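PDB 3D2U: UL18 protein from Human herpesvirus 5, which binds the host inhibitory receptor LILRB1 and modulates NK-cell activity, helping infected cells to escape killing by host NK cells. Local coordinates for residues Met17-Val22 and Asn75-Asn80; Ile86-Arg91 and Lys148-Gly153; Pro191-Gly196 and Trp272-Pro277; Asp202-Ala207 and Lys229-Ser234; Cys209-Tyr212 and Glu218-Ile221. The protein carries 4 engineered substitutions. All blocks are in the same frame, centred on the assembly; numbering follows the deposited sequence.

Contact 1 (Met17-Val22 and Asn75-Asn80)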
# COMPACT_ATOMS: atom_id res chain seq x y z
N MET A 17 -0.89 -5.26 27.34
CA MET A 17 -1.27 -6.03 26.17
C MET A 17 -2.61 -5.51 25.63
O MET A 17 -3.48 -5.12 26.40
CB MET A 17 -1.40 -7.51 26.54
CG MET A 17 -0.07 -8.18 26.85
SD MET A 17 -0.19 -9.44 28.13
CE MET A 17 -0.22 -10.87 27.19
N THR A 18 -2.74 -5.49 24.31
CA THR A 18 -3.96 -5.02 23.67
C THR A 18 -4.50 -6.07 22.72
O THR A 18 -3.73 -6.81 22.11
CB THR A 18 -3.71 -3.78 22.79
OG1 THR A 18 -2.98 -2.80 23.54
CG2 THR A 18 -5.06 -3.19 22.32
N LEU A 19 -5.82 -6.13 22.61
CA LEU A 19 -6.45 -7.03 21.66
C LEU A 19 -7.53 -6.22 20.99
O LEU A 19 -8.30 -5.52 21.66
CB LEU A 19 -7.09 -8.26 22.33
CG LEU A 19 -7.86 -9.18 21.35
CD1 LEU A 19 -6.93 -9.80 20.29
CD2 LEU A 19 -8.55 -10.27 22.14
N THR A 20 -7.56 -6.26 19.67
CA THR A 20 -8.60 -5.59 18.94
C THR A 20 -9.05 -6.65 17.96
O THR A 20 -8.24 -7.18 17.20
CB THR A 20 -8.11 -4.30 18.17
OG1 THR A 20 -7.22 -4.67 17.12
CG2 THR A 20 -7.41 -3.34 19.11
N VAL A 21 -10.31 -7.04 18.02
CA VAL A 21 -10.77 -8.01 17.07
C VAL A 21 -11.89 -7.35 16.26
O VAL A 21 -12.72 -6.61 16.79
CB VAL A 21 -11.14 -9.40 17.74
CG1 VAL A 21 -11.14 -9.31 19.26
CG2 VAL A 21 -12.44 -9.94 17.21
N VAL A 22 -11.83 -7.55 14.94
CA VAL A 22 -12.78 -6.98 14.01
C VAL A 22 -13.49 -8.07 13.22
O VAL A 22 -12.87 -9.05 12.82
CB VAL A 22 -12.08 -6.02 12.98
CG1 VAL A 22 -11.25 -4.98 13.71
CG2 VAL A 22 -11.22 -6.82 11.99
N ASN A 75 -8.37 -13.19 28.00
CA ASN A 75 -7.73 -13.86 29.12
C ASN A 75 -6.76 -14.89 28.54
O ASN A 75 -5.58 -14.90 28.87
CB ASN A 75 -8.76 -14.55 30.00
CG ASN A 75 -8.21 -14.89 31.36
OD1 ASN A 75 -8.34 -14.11 32.31
ND2 ASN A 75 -7.58 -16.05 31.47
N GLN A 76 -7.28 -15.76 27.68
CA GLN A 76 -6.45 -16.76 27.04
C GLN A 76 -5.38 -16.05 26.21
O GLN A 76 -4.23 -16.47 26.20
CB GLN A 76 -7.31 -17.66 26.14
CG GLN A 76 -6.52 -18.74 25.36
CD GLN A 76 -6.05 -19.92 26.21
OE1 GLN A 76 -5.94 -19.82 27.44
NE2 GLN A 76 -5.75 -21.04 25.56
N THR A 77 -5.75 -14.97 25.54
CA THR A 77 -4.79 -14.25 24.70
C THR A 77 -3.61 -13.73 25.51
O THR A 77 -2.47 -13.80 25.06
CB THR A 77 -5.44 -13.08 23.93
OG1 THR A 77 -6.46 -13.59 23.06
CG2 THR A 77 -4.39 -12.36 23.08
N GLU A 78 -3.88 -13.22 26.71
CA GLU A 78 -2.81 -12.72 27.56
C GLU A 78 -1.78 -13.81 27.84
O GLU A 78 -0.57 -13.55 27.86
CB GLU A 78 -3.39 -12.18 28.86
CG GLU A 78 -3.59 -10.69 28.87
CD GLU A 78 -4.36 -10.22 30.07
OE1 GLU A 78 -4.23 -9.04 30.45
OE2 GLU A 78 -5.10 -11.04 30.65
N GLN A 79 -2.25 -15.03 28.06
CA GLN A 79 -1.34 -16.13 28.32
C GLN A 79 -0.57 -16.47 27.06
O GLN A 79 0.64 -16.64 27.10
CB GLN A 79 -2.13 -17.36 28.78
CG GLN A 79 -3.12 -17.04 29.88
CD GLN A 79 -3.54 -18.27 30.65
OE1 GLN A 79 -3.60 -19.37 30.11
NE2 GLN A 79 -3.86 -18.08 31.93
N ASN A 80 -1.27 -16.56 25.94
CA ASN A 80 -0.60 -16.88 24.68
C ASN A 80 0.48 -15.88 24.30
O ASN A 80 1.54 -16.26 23.80
CB ASN A 80 -1.62 -17.00 23.54
CG ASN A 80 -2.62 -18.11 23.77
OD1 ASN A 80 -2.32 -19.11 24.42
ND2 ASN A 80 -3.80 -17.96 23.20
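Met-17 and Leu-19 rise from the floor of the MHC class I platform and meet Thr-77 and Glu-78 on the underside of the alpha1 helix, the long helix 62-88. The helix segment passes over the strand segment with 9.4 Å between their axes at closest approach and 128° between their directions. The close part lies at Met-17, whose thioether is folded by bends at chi2 and chi3 up against the stem of Glu-78. Met-17 SD stands 3.7 Å from Glu-78 CG, the two side chains crossing at a slant. The methyl CE of Met-17 is modelled implausibly near the helix backbone, so its exact position is doubtful. Leu-19 packs more loosely: its CD2 is 4.0 Å from Thr-77 OG1, the side chains meeting at about a right angle. Thr-77 OG1 lies beside its own backbone N (chi1 -61°) and is hydrogen-bonded to Ile-73 O one turn back. On the solvent side the partly exposed Glu-78 runs extended beyond CG to a salt bridge between OE2 and Lys-40 NZ. Further along, Asn-80 hydrogen-bonds the bound peptide's backbone. With no hydrogen bond between the segments, the chemistry implies that the helix rests on the sheet here through van der Waals contact, while Thr-77 OG1, Glu-78 OE2 and the Asn-80 amide find their partners in the helix backbone, Lys-40 and the peptide.

Contact 2 (Ile86-Arg91 and Lys148-Gly153)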
# COMPACT_ATOMS: atom_id res chain seq x y z
N ILE A 86 8.16 -15.11 25.38
CA ILE A 86 9.18 -15.82 26.13
C ILE A 86 9.89 -16.85 25.25
O ILE A 86 11.11 -16.89 25.20
CB ILE A 86 8.57 -16.54 27.37
CG1 ILE A 86 8.17 -15.50 28.43
CG2 ILE A 86 9.57 -17.54 27.95
CD1 ILE A 86 7.43 -16.08 29.62
N ALA A 87 9.12 -17.67 24.56
CA ALA A 87 9.69 -18.72 23.72
C ALA A 87 10.30 -18.24 22.40
O ALA A 87 11.38 -18.69 22.01
CB ALA A 87 8.64 -19.77 23.44
N LEU A 88 9.62 -17.33 21.71
CA LEU A 88 10.10 -16.87 20.41
C LEU A 88 10.81 -15.53 20.36
O LEU A 88 11.66 -15.32 19.49
CB LEU A 88 8.94 -16.82 19.41
CG LEU A 88 7.99 -18.00 19.21
CD1 LEU A 88 7.02 -17.66 18.08
CD2 LEU A 88 8.75 -19.26 18.87
N GLY A 89 10.48 -14.61 21.26
CA GLY A 89 11.08 -13.29 21.20
C GLY A 89 10.54 -12.69 19.92
O GLY A 89 9.64 -13.26 19.35
N TYR A 90 11.04 -11.57 19.44
CA TYR A 90 10.51 -11.02 18.20
C TYR A 90 11.61 -10.27 17.48
O TYR A 90 12.62 -9.93 18.07
CB TYR A 90 9.33 -10.09 18.48
CG TYR A 90 9.71 -8.81 19.18
CD1 TYR A 90 9.92 -7.63 18.47
CD2 TYR A 90 9.92 -8.80 20.56
CE1 TYR A 90 10.32 -6.47 19.12
CE2 TYR A 90 10.31 -7.65 21.22
CZ TYR A 90 10.51 -6.48 20.49
OH TYR A 90 10.91 -5.34 21.14
N ARG A 91 11.39 -10.01 16.19
CA ARG A 91 12.36 -9.28 15.39
C ARG A 91 11.87 -7.85 15.09
O ARG A 91 12.65 -6.90 15.13
CB ARG A 91 12.65 -10.05 14.10
CG ARG A 91 13.24 -11.45 14.33
CD ARG A 91 14.54 -11.39 15.13
NE ARG A 91 15.05 -12.69 15.56
CZ ARG A 91 15.85 -13.47 14.84
NH1 ARG A 91 16.24 -13.09 13.63
NH2 ARG A 91 16.27 -14.64 15.33
N LYS A 148 12.18 -23.80 15.36
CA LYS A 148 11.43 -24.83 14.65
C LYS A 148 10.94 -26.00 15.49
O LYS A 148 9.76 -26.35 15.44
CB LYS A 148 12.25 -25.36 13.46
CG LYS A 148 11.67 -26.62 12.81
CD LYS A 148 12.22 -26.79 11.40
CE LYS A 148 11.71 -28.05 10.73
NZ LYS A 148 12.20 -28.11 9.32
N THR A 149 11.82 -26.62 16.25
CA THR A 149 11.35 -27.74 17.04
C THR A 149 10.30 -27.32 18.07
O THR A 149 9.37 -28.08 18.34
CB THR A 149 12.53 -28.51 17.70
OG1 THR A 149 13.34 -27.61 18.45
CG2 THR A 149 13.38 -29.20 16.62
N TYR A 150 10.41 -26.11 18.63
CA TYR A 150 9.39 -25.67 19.59
C TYR A 150 8.05 -25.46 18.87
O TYR A 150 7.01 -25.92 19.33
CB TYR A 150 9.79 -24.36 20.27
CG TYR A 150 8.65 -23.69 21.04
CD1 TYR A 150 8.38 -24.00 22.38
CD2 TYR A 150 7.85 -22.73 20.42
CE1 TYR A 150 7.33 -23.37 23.08
CE2 TYR A 150 6.80 -22.10 21.10
CZ TYR A 150 6.55 -22.42 22.42
OH TYR A 150 5.52 -21.78 23.07
N ILE A 151 8.08 -24.77 17.73
CA ILE A 151 6.85 -24.52 16.98
C ILE A 151 6.21 -25.84 16.53
O ILE A 151 5.02 -26.06 16.74
CB ILE A 151 7.10 -23.58 15.76
CG1 ILE A 151 7.67 -22.23 16.24
CG2 ILE A 151 5.80 -23.30 15.02
CD1 ILE A 151 6.77 -21.49 17.22
N ASP A 152 7.00 -26.73 15.92
CA ASP A 152 6.49 -28.02 15.46
C ASP A 152 5.90 -28.82 16.61
O ASP A 152 4.93 -29.57 16.44
CB ASP A 152 7.61 -28.82 14.80
CG ASP A 152 7.97 -28.28 13.44
OD1 ASP A 152 7.49 -27.18 13.11
OD2 ASP A 152 8.74 -28.93 12.71
N GLY A 153 6.49 -28.64 17.79
CA GLY A 153 6.01 -29.33 18.98
C GLY A 153 4.67 -28.77 19.41
O GLY A 153 3.81 -29.52 19.88
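Ala-87 and Leu-88, late in the alpha1 helix of the MHC class I fold, pack against Tyr-150 and Ile-151 at the start of the alpha2 helical region. The two helices flank the groove, and this contact joins them near one of its ends. Tyr-150 carries much of it. From a CB directed toward the other segment, the ring is reached with CG anti to the backbone N (chi1 167°), which lays one face beneath Ala-87. Along one side of the ring, CD2 lies 3.9 Å from Leu-88 CD2, and CE2 is near both that methyl and Ala-87 CB. Across the ring, CE1 also touches Ala-87 CB. Nearer the tip, CZ approaches Ala-87 CB to 3.5 Å, and the phenol oxygen OH follows at 3.7 Å from the same methyl. The result is a CH-pi contact: Ala-87 CB sits 3.8 Å from the centroid of the Tyr-150 ring, 24° off its normal and displaced toward the rim. Leu-88 approaches the ring obliquely and crosses Tyr-150 at about a right angle. Leu-88 also touches Trp-119 of the sheet, and Ile-151 rests in addition on Tyr-139, so this deeper half of the contact is buried, whereas Tyr-150 remains partly exposed. In the buried half, Leu-88 CD2 is pressed to within 3.4 Å of Ile-151 CD1, tighter than an ordinary methyl-methyl contact.

Contact 3 (Pro191-Gly196 and Trp272-Pro277)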
# COMPACT_ATOMS: atom_id res chain seq x y z
N PRO A 191 -22.05 3.05 -7.88
CA PRO A 191 -21.25 4.26 -7.69
C PRO A 191 -21.76 5.52 -8.37
O PRO A 191 -22.55 5.48 -9.31
CB PRO A 191 -19.90 3.85 -8.26
CG PRO A 191 -20.32 3.04 -9.48
CD PRO A 191 -21.45 2.17 -8.92
N VAL A 192 -21.28 6.64 -7.86
CA VAL A 192 -21.52 7.94 -8.44
C VAL A 192 -20.25 7.92 -9.28
O VAL A 192 -19.19 7.59 -8.76
CB VAL A 192 -21.47 9.05 -7.35
CG1 VAL A 192 -21.23 10.42 -7.98
CG2 VAL A 192 -22.76 9.07 -6.54
N VAL A 193 -20.35 8.19 -10.58
CA VAL A 193 -19.17 8.18 -11.44
C VAL A 193 -18.88 9.57 -11.98
O VAL A 193 -19.79 10.29 -12.39
CB VAL A 193 -19.36 7.18 -12.63
CG1 VAL A 193 -18.17 7.25 -13.59
CG2 VAL A 193 -19.51 5.76 -12.11
N LYS A 194 -17.62 9.97 -11.96
CA LYS A 194 -17.23 11.28 -12.45
C LYS A 194 -15.96 11.17 -13.27
O LYS A 194 -15.06 10.40 -12.93
CB LYS A 194 -17.01 12.24 -11.28
CG LYS A 194 -16.55 13.61 -11.70
CD LYS A 194 -16.76 14.61 -10.58
CE LYS A 194 -16.42 16.02 -11.05
NZ LYS A 194 -17.20 17.00 -10.25
N GLY A 195 -15.89 11.93 -14.36
CA GLY A 195 -14.71 11.87 -15.21
C GLY A 195 -14.45 13.16 -15.96
O GLY A 195 -15.29 14.06 -15.98
N GLY A 196 -13.28 13.25 -16.59
CA GLY A 196 -12.94 14.44 -17.35
C GLY A 196 -11.52 14.36 -17.84
O GLY A 196 -10.91 13.28 -17.80
N TRP A 272 -24.90 -3.73 -13.97
CA TRP A 272 -25.22 -2.35 -14.23
C TRP A 272 -23.98 -1.72 -14.83
O TRP A 272 -22.87 -1.89 -14.33
CB TRP A 272 -25.61 -1.74 -12.88
CG TRP A 272 -25.85 -0.28 -12.85
CD1 TRP A 272 -27.06 0.35 -12.95
CD2 TRP A 272 -24.88 0.73 -12.60
NE1 TRP A 272 -26.90 1.70 -12.75
CE2 TRP A 272 -25.57 1.96 -12.54
CE3 TRP A 272 -23.49 0.72 -12.41
CZ2 TRP A 272 -24.91 3.18 -12.30
CZ3 TRP A 272 -22.84 1.93 -12.18
CH2 TRP A 272 -23.55 3.14 -12.12
N THR A 273 -24.17 -1.02 -15.94
CA THR A 273 -23.07 -0.38 -16.63
C THR A 273 -23.44 1.06 -16.94
O THR A 273 -24.49 1.30 -17.52
CB THR A 273 -22.73 -1.08 -17.97
OG1 THR A 273 -22.32 -2.43 -17.71
CG2 THR A 273 -21.62 -0.34 -18.70
N VAL A 274 -22.60 2.00 -16.54
CA VAL A 274 -22.85 3.40 -16.86
C VAL A 274 -21.74 3.87 -17.81
O VAL A 274 -20.61 3.39 -17.74
CB VAL A 274 -22.87 4.30 -15.58
CG1 VAL A 274 -21.48 4.40 -14.95
CG2 VAL A 274 -23.36 5.68 -15.95
N GLU A 275 -22.08 4.80 -18.68
CA GLU A 275 -21.09 5.32 -19.61
C GLU A 275 -21.24 6.84 -19.71
O GLU A 275 -22.32 7.35 -19.96
CB GLU A 275 -21.26 4.68 -21.00
CG GLU A 275 -19.97 4.69 -21.80
CD GLU A 275 -20.01 3.80 -23.03
OE1 GLU A 275 -20.37 2.61 -22.91
OE2 GLU A 275 -19.65 4.29 -24.12
N ILE A 276 -20.13 7.55 -19.49
CA ILE A 276 -20.12 9.00 -19.54
C ILE A 276 -19.00 9.55 -20.44
O ILE A 276 -17.91 8.96 -20.52
CB ILE A 276 -19.95 9.64 -18.11
CG1 ILE A 276 -18.57 9.30 -17.51
CG2 ILE A 276 -21.05 9.15 -17.19
CD1 ILE A 276 -18.35 7.83 -17.22
N PRO A 277 -19.26 10.67 -21.14
CA PRO A 277 -18.26 11.29 -22.02
C PRO A 277 -17.16 11.88 -21.14
O PRO A 277 -17.45 12.46 -20.09
CB PRO A 277 -19.07 12.37 -22.75
CG PRO A 277 -20.13 12.73 -21.74
CD PRO A 277 -20.55 11.38 -21.22
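On the strand that brings Val-274 and Ile-276 against Val-193, the carboxylate of the intervening Glu-275 faces the other way and is gripped by several groups: OE2 is hydrogen-bonded to Tyr-226 OH and weakly to Thr-264 OG1, while OE1 forms a salt bridge with Arg-266 NE. The fold is the C1-set immunoglobulin sandwich. Strand 192-201 edges its four-stranded sheet, strand 273-279 edges the three-stranded one, and the contact closes the two sheets along this border. No hydrogen bond crosses between the segments, and the side chains meet through apolar atoms. Val-193 is the centre of it, each of its methyls serving a different partner. CG2 lies 3.7 Å from Val-274 CG1, the two valines sliding past each other in opposite directions. Val-274 CG1 is placed between its backbone N and carbonyl carbon (chi1 68°), and Ile-276 CG1 takes the same setting (chi1 65°), which brings Ile-276 CD1 to 3.7 Å from Val-193 CG1. Val-267, on strand 262-268, touches both Val-193 and Val-274, and Cys-265 touches Ile-276. At the other end Trp-272 stacks on His-190 and meets Pro-191 obliquely, the indole and the proline ring coming from opposite directions. Pro-191 CG is 3.9 Å from Trp-272 CZ3, the CH2 atom of Trp-272 lies 3.8 Å from Pro-191 O, and the nearest approach is Pro-191 CD to Trp-272 CZ3 at 3.6 Å.

Contact 4 (Asp202-Ala207 and Lys229-Ser234)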
# COMPACT_ATOMS: atom_id res chain seq x y z
N ASP A 202 0.94 20.42 -24.31
CA ASP A 202 1.04 20.38 -25.75
C ASP A 202 -0.25 19.70 -26.28
O ASP A 202 -1.34 20.11 -25.90
CB ASP A 202 2.28 19.63 -26.23
CG ASP A 202 2.50 19.85 -27.71
OD1 ASP A 202 1.99 20.85 -28.24
OD2 ASP A 202 3.17 19.02 -28.35
N ASN A 203 -0.12 18.72 -27.17
CA ASN A 203 -1.30 18.06 -27.73
C ASN A 203 -1.72 16.83 -26.92
O ASN A 203 -2.53 16.03 -27.37
CB ASN A 203 -1.05 17.70 -29.20
CG ASN A 203 0.02 16.65 -29.38
OD1 ASN A 203 0.75 16.33 -28.45
ND2 ASN A 203 0.12 16.11 -30.59
N ARG A 204 -1.14 16.71 -25.73
CA ARG A 204 -1.37 15.60 -24.80
C ARG A 204 -2.22 16.05 -23.60
O ARG A 204 -2.30 17.24 -23.30
CB ARG A 204 0.02 15.06 -24.38
CG ARG A 204 0.16 14.36 -23.04
CD ARG A 204 1.66 14.16 -22.70
NE ARG A 204 2.29 13.16 -23.56
CZ ARG A 204 2.48 11.89 -23.22
NH1 ARG A 204 2.10 11.45 -22.02
NH2 ARG A 204 3.04 11.04 -24.08
N ALA A 205 -2.89 15.11 -22.94
CA ALA A 205 -3.71 15.42 -21.76
C ALA A 205 -3.91 14.17 -20.92
O ALA A 205 -3.50 13.07 -21.32
CB ALA A 205 -5.06 15.99 -22.18
N GLU A 206 -4.52 14.32 -19.75
CA GLU A 206 -4.77 13.16 -18.90
C GLU A 206 -6.26 13.01 -18.65
O GLU A 206 -6.92 13.93 -18.17
CB GLU A 206 -4.06 13.29 -17.55
CG GLU A 206 -4.24 12.06 -16.68
CD GLU A 206 -3.45 12.14 -15.40
OE1 GLU A 206 -3.87 12.87 -14.47
OE2 GLU A 206 -2.39 11.49 -15.32
N ALA A 207 -6.78 11.84 -18.99
CA ALA A 207 -8.19 11.55 -18.78
C ALA A 207 -8.29 10.82 -17.44
O ALA A 207 -7.41 10.05 -17.09
CB ALA A 207 -8.72 10.68 -19.91
N LYS A 229 -5.58 7.45 -32.66
CA LYS A 229 -4.31 7.93 -32.11
C LYS A 229 -4.18 7.98 -30.58
O LYS A 229 -4.96 8.65 -29.90
CB LYS A 229 -4.00 9.32 -32.70
N VAL A 230 -3.19 7.26 -30.05
CA VAL A 230 -2.91 7.24 -28.61
C VAL A 230 -1.41 7.38 -28.34
O VAL A 230 -0.58 6.80 -29.04
CB VAL A 230 -3.38 5.92 -27.95
CG1 VAL A 230 -4.85 5.72 -28.19
CG2 VAL A 230 -2.57 4.75 -28.49
N PRO A 231 -1.04 8.13 -27.30
CA PRO A 231 0.39 8.27 -27.02
C PRO A 231 1.08 6.92 -26.80
O PRO A 231 0.48 5.97 -26.31
CB PRO A 231 0.42 9.15 -25.76
CG PRO A 231 -0.83 9.96 -25.88
CD PRO A 231 -1.85 8.95 -26.37
N GLU A 232 2.35 6.88 -27.16
CA GLU A 232 3.18 5.69 -27.06
C GLU A 232 3.31 5.14 -25.65
O GLU A 232 3.30 3.93 -25.43
CB GLU A 232 4.57 6.01 -27.60
CG GLU A 232 5.50 4.81 -27.62
CD GLU A 232 4.89 3.67 -28.40
OE1 GLU A 232 4.55 3.88 -29.58
OE2 GLU A 232 4.75 2.56 -27.83
N ASP A 233 3.46 6.05 -24.70
CA ASP A 233 3.62 5.72 -23.29
C ASP A 233 2.29 5.50 -22.58
O ASP A 233 2.27 5.15 -21.40
CB ASP A 233 4.33 6.88 -22.59
CG ASP A 233 3.61 8.19 -22.81
OD1 ASP A 233 3.66 8.70 -23.95
OD2 ASP A 233 2.99 8.70 -21.86
N SER A 234 1.19 5.72 -23.29
CA SER A 234 -0.12 5.57 -22.69
C SER A 234 -0.46 4.16 -22.25
O SER A 234 -0.19 3.18 -22.96
CB SER A 234 -1.20 6.08 -23.65
OG SER A 234 -2.44 6.20 -22.98
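Pro-231 to Ser-234 form a type I beta turn, closed by a hydrogen bond from Ser-234 N to Pro-231 O of 3.1 Å, which presents Pro-231 and Asp-233 to Arg-204 at the start of strand 204-214. The turn belongs to the loop between strands 220-226 and 237-243 of the C1-set immunoglobulin domain. Arg-204 reaches across with CG anti to the backbone N and a bend at chi3, and Asp-233 comes from the opposite direction. The result is a two-pronged, end-on salt bridge through NH1 and NH2: guanidinium and carboxylate planes are only 17° apart, so NH1 and NH2 each meet one carboxylate oxygen. The NH2 to OD1 prong is modelled very short, and its exact length is doubtful. Pro-231 CB lies 3.6 Å from Arg-204 NH2 and comes to the guanidinium obliquely. A chain of another protein adds to the site: one of its aromatic side chains makes a cation-pi contact with Arg-204, and its backbone hydrogen-bonds Asp-233 OD2. The charged pair thus lies at an interface with another protein. Arg-204 NH1 donates to the syn lone pair of Asp-233 OD2 at 2.9 Å, with an N-H...O angle of 158°.

Contact 5 (Cys209-Tyr212 and Glu218-Ile221). Engineered in segment 218-221: Gln-220 (natural residue Asn).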
# COMPACT_ATOMS: atom_id res chain seq x y z
N CYS A 209 -11.28 9.04 -14.42
CA CYS A 209 -12.62 8.54 -14.16
C CYS A 209 -12.62 7.86 -12.80
O CYS A 209 -11.91 6.87 -12.62
CB CYS A 209 -13.04 7.53 -15.22
SG CYS A 209 -14.79 7.03 -15.10
N THR A 210 -13.42 8.37 -11.88
CA THR A 210 -13.49 7.85 -10.50
C THR A 210 -14.89 7.39 -10.07
O THR A 210 -15.90 8.03 -10.40
CB THR A 210 -13.02 8.92 -9.50
OG1 THR A 210 -11.73 9.40 -9.89
CG2 THR A 210 -12.94 8.36 -8.09
N SER A 211 -14.95 6.28 -9.34
CA SER A 211 -16.20 5.73 -8.83
C SER A 211 -16.26 5.93 -7.32
O SER A 211 -15.30 5.63 -6.60
CB SER A 211 -16.32 4.25 -9.21
OG SER A 211 -16.53 4.10 -10.61
N TYR A 212 -17.40 6.43 -6.83
CA TYR A 212 -17.59 6.72 -5.42
C TYR A 212 -18.75 5.98 -4.75
O TYR A 212 -19.82 5.83 -5.34
CB TYR A 212 -17.84 8.22 -5.21
CG TYR A 212 -16.87 9.18 -5.88
CD1 TYR A 212 -16.96 9.45 -7.26
CD2 TYR A 212 -15.92 9.87 -5.14
CE1 TYR A 212 -16.12 10.39 -7.87
CE2 TYR A 212 -15.07 10.82 -5.74
CZ TYR A 212 -15.18 11.07 -7.10
OH TYR A 212 -14.37 12.01 -7.70
N GLU A 218 -16.33 -5.22 -5.97
CA GLU A 218 -15.84 -5.48 -7.31
C GLU A 218 -16.45 -4.53 -8.32
O GLU A 218 -17.65 -4.26 -8.28
CB GLU A 218 -16.05 -6.94 -7.74
CG GLU A 218 -15.58 -7.23 -9.19
CD GLU A 218 -14.13 -6.80 -9.51
OE1 GLU A 218 -13.66 -5.75 -9.01
OE2 GLU A 218 -13.47 -7.50 -10.31
N ILE A 219 -15.61 -4.03 -9.22
CA ILE A 219 -16.04 -3.07 -10.20
C ILE A 219 -15.07 -3.07 -11.38
O ILE A 219 -13.94 -3.50 -11.24
CB ILE A 219 -16.08 -1.67 -9.53
CG1 ILE A 219 -16.75 -0.63 -10.42
CG2 ILE A 219 -14.64 -1.24 -9.16
CD1 ILE A 219 -17.10 0.66 -9.67
N GLN A 220 -15.53 -2.61 -12.53
CA GLN A 220 -14.68 -2.53 -13.72
C GLN A 220 -14.85 -1.12 -14.25
O GLN A 220 -15.96 -0.64 -14.48
CB GLN A 220 -15.09 -3.59 -14.77
CG GLN A 220 -14.23 -3.57 -16.04
CD GLN A 220 -14.51 -4.74 -16.99
OE1 GLN A 220 -14.14 -4.69 -18.17
NE2 GLN A 220 -15.15 -5.78 -16.48
N ILE A 221 -13.71 -0.44 -14.40
CA ILE A 221 -13.65 0.93 -14.88
C ILE A 221 -12.76 0.89 -16.11
O ILE A 221 -11.58 0.54 -16.03
CB ILE A 221 -13.00 1.85 -13.81
CG1 ILE A 221 -13.82 1.83 -12.52
CG2 ILE A 221 -12.85 3.27 -14.36
CD1 ILE A 221 -13.69 0.55 -11.71
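This is core packing across the immunoglobulin sandwich, where Cys-209 and Ser-211 of one sheet face Ile-219 and Ile-221 at the opening of strand 220-226 in the other. No hydrogen bond crosses it. Ile-219 stretches out with CG1 anti to the backbone N (chi1 -170°), which carries CD1 to the serine: it lies 3.6 Å from Ser-211 OG and 3.7 Å from Ser-211 CB. Ile-221 approaches the same hydroxyl with CG1, 4.0 Å from Ser-211 OG. Carbon from both isoleucines therefore meets that oxygen, which is buried here and has no polar partner in the model, an arrangement that probably costs some solvation energy. The other branch of Ile-221 turns to the cysteine, CG2 lying 4.1 Å from Cys-209 O and 4.3 Å from Cys-209 SG. That sulfur is bonded to Cys-265 SG, the disulfide between the sheets that is characteristic of immunoglobulin domains. Where the chain enters the strand, Glu-218 folds back on itself, and Ile-219 N gives its OE1 a hydrogen bond of 2.6 Å, met from above the carboxylate plane. Around this patch, Val-267 of strand 262-268 touches Ser-211 and Ile-219, Gln-251 and Cys-253 of strand 249-258 touch Ile-221, and Pro-191 and Val-193, in and just before strand 192-201, touch Ser-211.

In the fold
Contacts 1 and 2, with centres 19 Å apart, share helix 62-88 in the alpha1-alpha2 platform and come first along the chain. Contacts 3, 4 and 5 lie in the immunoglobulin domain, and contact 1 is about 45 Å from contact 3 between centres. Within that domain contacts 4 and 5 share strand 204-214, and contact 5 is nested in the loop that contact 4 closes, itself inside that of contact 3. Contacts 3 and 5, centres 8 Å apart, touch directly; contact 4 lies about 21 Å from contact 3 between centres, and strands 192-201 and 204-214, neighbours in one sheet, tie the three together. The chain thus retains the two-part class I architecture.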